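PDB 3CPK: uncharacterized protein Q7W7N7_BORPA, which is of unknown function but belongs to the DUF498/DUF598 family as an Xcc1710-like alpha/beta protein. Local coordinates for residues A[42-46]-A[56-60]; A[123-127]-A[142-146]. One frame throughout, in Å; residues are numbered along the deposited sequence.

Contact 1. Residues A[42-46]-A[56-60]; sequences ASWPV and LLQQA
The indole of Trp44 reaches across to helix 54-61 edge first, and its NE1 gives a hydrogen bond to the backbone O of Leu56, 3.1 Å away and nearly straight at 166°. Trp44 has CG swung anti to its backbone N (chi1 -169°), which carries the ring off the end of strand 42-43 and over to the helix. The oxygen lies in the plane of the indole, but the donor stands well above the plane of the carbonyl and does not follow a lone pair. That leaves the opposite face of the carbonyl to Ala60 N, the regular i+4 bond of the helix, so two donors grip Leu56 O at once. Along the same edge, the six-membered ring meets Leu57, with CZ2 3.7 Å from Leu57 CD1. The methyl of Ala60 comes in obliquely, its CB 3.6 Å from Trp44 NE1.

Strand 42-43 is an outer strand of the five-stranded mixed sheet, and the contact ties the chain leaving it to the helix that packs on one side of that sheet. Pro45 sits at the centre of an inverse gamma turn, closed by Val46 N hydrogen-bonding to Trp44 O at 2.7 Å. The turn brings Val46 back over the indole: its CG2 lies 3.9 Å above the middle of one ring face. The same methyl meets Leu56 CD1, and the other branch of that leucine, CD2, lies 4.1 Å from Pro45 CD. Farther out, Gln59 and Pro45 approach from opposite directions; the glutamine's chain, extended beyond CG, brings NE2 to 3.8 Å from Pro45 CD. Beyond the indole, Leu57 continues inward onto Leu92 and Val94 of strand 91-95 and onto Leu111 of helix 105-112.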
loop_
_atom_site.group_PDB
_atom_site.type_symbol
_atom_site.label_atom_id
_atom_site.label_comp_id
_atom_site.label_asym_id
_atom_site.label_seq_id
_atom_site.Cartn_x
_atom_site.Cartn_y
_atom_site.Cartn_z
ATOM N N ALA A 42 -5.335 8.122 0.511
ATOM C CA ALA A 42 -4.411 9.242 0.595
ATOM C C ALA A 42 -3.294 9.210 -0.433
ATOM O O ALA A 42 -2.931 8.145 -0.934
ATOM C CB ALA A 42 -3.812 9.310 1.996
ATOM N N SER A 43 -2.755 10.391 -0.744
ATOM C CA SER A 43 -1.635 10.499 -1.666
ATOM C C SER A 43 -0.390 10.234 -0.864
ATOM O O SER A 43 -0.198 10.662 0.280
ATOM C CB SER A 43 -1.578 11.894 -2.307
ATOM O OG SER A 43 -1.569 12.910 -1.321
ATOM N N TRP A 44 0.545 9.538 -1.520
ATOM C CA TRP A 44 1.749 9.160 -0.861
ATOM C C TRP A 44 2.899 9.789 -1.640
ATOM O O TRP A 44 3.111 9.445 -2.801
ATOM C CB TRP A 44 1.790 7.637 -0.869
ATOM C CG TRP A 44 2.813 7.017 -0.023
ATOM C CD1 TRP A 44 3.148 7.361 1.251
ATOM C CD2 TRP A 44 3.634 5.898 -0.369
ATOM N NE1 TRP A 44 4.140 6.528 1.720
ATOM C CE2 TRP A 44 4.464 5.627 0.740
ATOM C CE3 TRP A 44 3.764 5.108 -1.526
ATOM C CZ2 TRP A 44 5.395 4.589 0.743
ATOM C CZ3 TRP A 44 4.693 4.072 -1.523
ATOM C CH2 TRP A 44 5.503 3.831 -0.399
ATOM N N PRO A 45 3.654 10.720 -1.010
ATOM C CA PRO A 45 4.798 11.451 -1.581
ATOM C C PRO A 45 5.990 10.624 -2.056
ATOM O O PRO A 45 7.081 10.738 -1.503
ATOM C CB PRO A 45 5.205 12.408 -0.454
ATOM C CG PRO A 45 4.014 12.473 0.436
ATOM C CD PRO A 45 3.512 11.059 0.414
ATOM N N VAL A 46 5.790 9.812 -3.088
ATOM C CA VAL A 46 6.842 8.956 -3.606
ATOM C C VAL A 46 6.641 8.769 -5.044
ATOM O O VAL A 46 5.514 8.990 -5.606
ATOM C CB VAL A 46 6.898 7.594 -2.903
ATOM C CG1 VAL A 46 8.059 6.751 -3.426
ATOM C CG2 VAL A 46 7.034 7.789 -1.414
ATOM N N LEU A 56 8.547 7.323 5.350
ATOM C CA LEU A 56 7.434 7.307 4.420
ATOM C C LEU A 56 6.559 6.077 4.631
ATOM O O LEU A 56 5.335 6.154 4.546
ATOM C CB LEU A 56 7.965 7.336 2.989
ATOM C CG LEU A 56 8.196 8.735 2.430
ATOM C CD1 LEU A 56 8.944 8.652 1.118
ATOM C CD2 LEU A 56 6.850 9.422 2.249
ATOM N N LEU A 57 7.193 4.945 4.910
ATOM C CA LEU A 57 6.480 3.698 5.133
ATOM C C LEU A 57 5.599 3.778 6.368
ATOM O O LEU A 57 4.498 3.227 6.396
ATOM C CB LEU A 57 7.479 2.552 5.289
ATOM C CG LEU A 57 7.692 1.574 4.128
ATOM C CD1 LEU A 57 7.092 2.101 2.817
ATOM C CD2 LEU A 57 9.188 1.324 3.996
ATOM N N GLN A 58 6.090 4.466 7.390
ATOM C CA GLN A 58 5.340 4.609 8.630
ATOM C C GLN A 58 4.174 5.572 8.513
ATOM O O GLN A 58 3.161 5.411 9.183
ATOM C CB GLN A 58 6.278 5.034 9.754
ATOM C CG GLN A 58 7.158 3.887 10.223
ATOM C CD GLN A 58 8.444 4.356 10.864
ATOM O OE1 GLN A 58 9.526 3.875 10.519
ATOM N NE2 GLN A 58 8.340 5.298 11.801
ATOM N N GLN A 59 4.303 6.576 7.663
ATOM C CA GLN A 59 3.202 7.509 7.493
ATOM C C GLN A 59 2.082 6.805 6.726
ATOM O O GLN A 59 0.904 7.044 6.974
ATOM C CB GLN A 59 3.697 8.759 6.765
ATOM C CG GLN A 59 2.915 9.184 5.546
ATOM C CD GLN A 59 3.442 10.485 4.980
ATOM O OE1 GLN A 59 4.557 10.900 5.303
ATOM N NE2 GLN A 59 2.652 11.133 4.128
ATOM N N ALA A 60 2.461 5.919 5.810
ATOM C CA ALA A 60 1.494 5.164 5.017
ATOM C C ALA A 60 0.765 4.156 5.910
ATOM O O ALA A 60 -0.462 4.014 5.850
ATOM C CB ALA A 60 2.206 4.435 3.880
#

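Contact 2. Residues A[123-127]-A[142-146]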
loop_
_atom_site.group_PDB
_atom_site.type_symbol
_atom_site.label_atom_id
_atom_site.label_comp_id
_atom_site.label_asym_id
_atom_site.label_seq_id
_atom_site.Cartn_x
_atom_site.Cartn_y
_atom_site.Cartn_z
ATOM N N THR A 123 3.534 -3.465 -8.177
ATOM C CA THR A 123 2.247 -2.848 -7.907
ATOM C C THR A 123 0.963 -3.603 -8.248
ATOM O O THR A 123 0.032 -3.595 -7.442
ATOM C CB THR A 123 2.204 -1.444 -8.537
ATOM O OG1 THR A 123 3.137 -0.604 -7.852
ATOM C CG2 THR A 123 0.822 -0.836 -8.421
ATOM N N GLN A 124 0.883 -4.254 -9.408
ATOM C CA GLN A 124 -0.355 -4.972 -9.731
ATOM C C GLN A 124 -0.619 -6.099 -8.720
ATOM O O GLN A 124 -1.767 -6.437 -8.432
ATOM C CB GLN A 124 -0.327 -5.547 -11.154
ATOM C CG GLN A 124 0.242 -4.623 -12.247
ATOM C CD GLN A 124 -0.497 -3.297 -12.418
ATOM O OE1 GLN A 124 -1.695 -3.260 -12.701
ATOM N NE2 GLN A 124 0.230 -2.197 -12.262
ATOM N N ALA A 125 0.446 -6.669 -8.172
ATOM C CA ALA A 125 0.317 -7.738 -7.184
ATOM C C ALA A 125 -0.039 -7.166 -5.814
ATOM O O ALA A 125 -0.861 -7.730 -5.088
ATOM C CB ALA A 125 1.612 -8.537 -7.099
ATOM N N ALA A 126 0.581 -6.046 -5.461
ATOM C CA ALA A 126 0.291 -5.398 -4.185
ATOM C C ALA A 126 -1.211 -5.106 -4.104
ATOM O O ALA A 126 -1.875 -5.455 -3.133
ATOM C CB ALA A 126 1.091 -4.106 -4.063
ATOM N N ALA A 127 -1.728 -4.486 -5.158
ATOM C CA ALA A 127 -3.136 -4.122 -5.262
ATOM C C ALA A 127 -4.044 -5.334 -5.100
ATOM O O ALA A 127 -5.021 -5.317 -4.353
ATOM C CB ALA A 127 -3.390 -3.449 -6.614
ATOM N N VAL A 142 -2.061 -0.518 2.332
ATOM C CA VAL A 142 -1.293 -0.700 1.118
ATOM C C VAL A 142 -0.788 0.639 0.581
ATOM O O VAL A 142 -1.492 1.643 0.604
ATOM C CB VAL A 142 -2.114 -1.418 0.017
ATOM C CG1 VAL A 142 -3.265 -0.532 -0.449
ATOM C CG2 VAL A 142 -1.205 -1.782 -1.155
ATOM N N ALA A 143 0.458 0.625 0.122
ATOM C CA ALA A 143 1.125 1.783 -0.463
ATOM C C ALA A 143 1.511 1.324 -1.867
ATOM O O ALA A 143 2.145 0.280 -2.020
ATOM C CB ALA A 143 2.364 2.133 0.341
ATOM N N LEU A 144 1.137 2.105 -2.880
ATOM C CA LEU A 144 1.399 1.755 -4.277
ATOM C C LEU A 144 1.968 2.862 -5.161
ATOM O O LEU A 144 1.438 3.978 -5.195
ATOM C CB LEU A 144 0.106 1.291 -4.945
ATOM C CG LEU A 144 -0.809 0.279 -4.258
ATOM C CD1 LEU A 144 -2.248 0.569 -4.677
ATOM C CD2 LEU A 144 -0.404 -1.146 -4.611
ATOM N N LEU A 145 3.028 2.525 -5.894
ATOM C CA LEU A 145 3.661 3.425 -6.855
ATOM C C LEU A 145 3.096 2.885 -8.169
ATOM O O LEU A 145 3.310 1.732 -8.503
ATOM C CB LEU A 145 5.185 3.250 -6.839
ATOM C CG LEU A 145 5.939 3.552 -5.535
ATOM C CD1 LEU A 145 7.257 2.788 -5.523
ATOM C CD2 LEU A 145 6.172 5.060 -5.390
ATOM N N PRO A 146 2.387 3.716 -8.939
ATOM C CA PRO A 146 1.806 3.243 -10.200
ATOM C C PRO A 146 2.803 3.034 -11.329
ATOM O O PRO A 146 4.007 3.227 -11.148
ATOM C CB PRO A 146 0.781 4.319 -10.519
ATOM C CG PRO A 146 1.513 5.581 -10.084
ATOM C CD PRO A 146 2.319 5.188 -8.840
#
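Thr123, at the start of helix 123-135, meets Leu144 and Leu145 with the two branches of its side chain. OG1 hydrogen-bonds to the backbone O of Leu145; the modelled separation between these two oxygens, 2.4 Å, is very short, and its exact value is doubtful at this resolution. With chi1 at -67°, CG2 lies anti to the backbone N, and this methyl approaches Leu144 CD2 to 4.0 Å, the two side chains crossing at a slant. OG1 also receives a weak hydrogen bond from the backbone N of Gly97, and the side chain touches Ile22 of strand 21-24.

One turn on, Ala126 presents its methyl directly to the strand. Its CB is 3.4 Å from Leu144 CD2, and Val142 CG2 lies farther off at 4.4 Å. Ala127 completes the patch: its backbone N, hydrogen-bonded to Thr123 O, is 3.6 Å from Leu144 CD2, while its CB also touches Val14 and Tyr17 of strand 14-18. Leu144 CD2 is therefore set among Thr123, Ala126 and Ala127, against the first turn of the helix.

Helix 123-135 is the connection of a beta-alpha-beta crossover, from strand 117-121 to strand 140-144 past 91-95. The axes of 123-127 and 142-144 come within 8.7 Å, their N-to-C directions 157° apart. The small side chains of Ala126 and Ala127 let Leu144 CD2 come close to the helix backbone, while Val142 stands a little farther off. Apart from one polar link, from Thr123 OG1 to Leu145 O, whose modelled length is doubtful, the chemistry is apolar, and helix and strand meet mainly through methyl groups.

How the contacts relate
Both contacts reach the same five-stranded sheet, but at different depths. Contact 2 is wholly buried, and places helix 123-135 on the inner strand 140-144; contact 1 is only partly buried and joins helix 54-61 to the loop after the outer strand 42-43, with Pro45 and Gln59 exposed. Each mixes apolar packing with one side-chain bond to a backbone carbonyl, the donor being an indole N-H in contact 1 and a hydroxyl, at a doubtfully short distance, in contact 2. They meet directly: Val46 CG1 packs on Leu145 CD2, and Trp44 CZ3 lies 3.6 Å from Ala143 CB. Alternation along strand 140-144 thus sends Ala143 toward contact 1 and Val142 and Leu144 into contact 2.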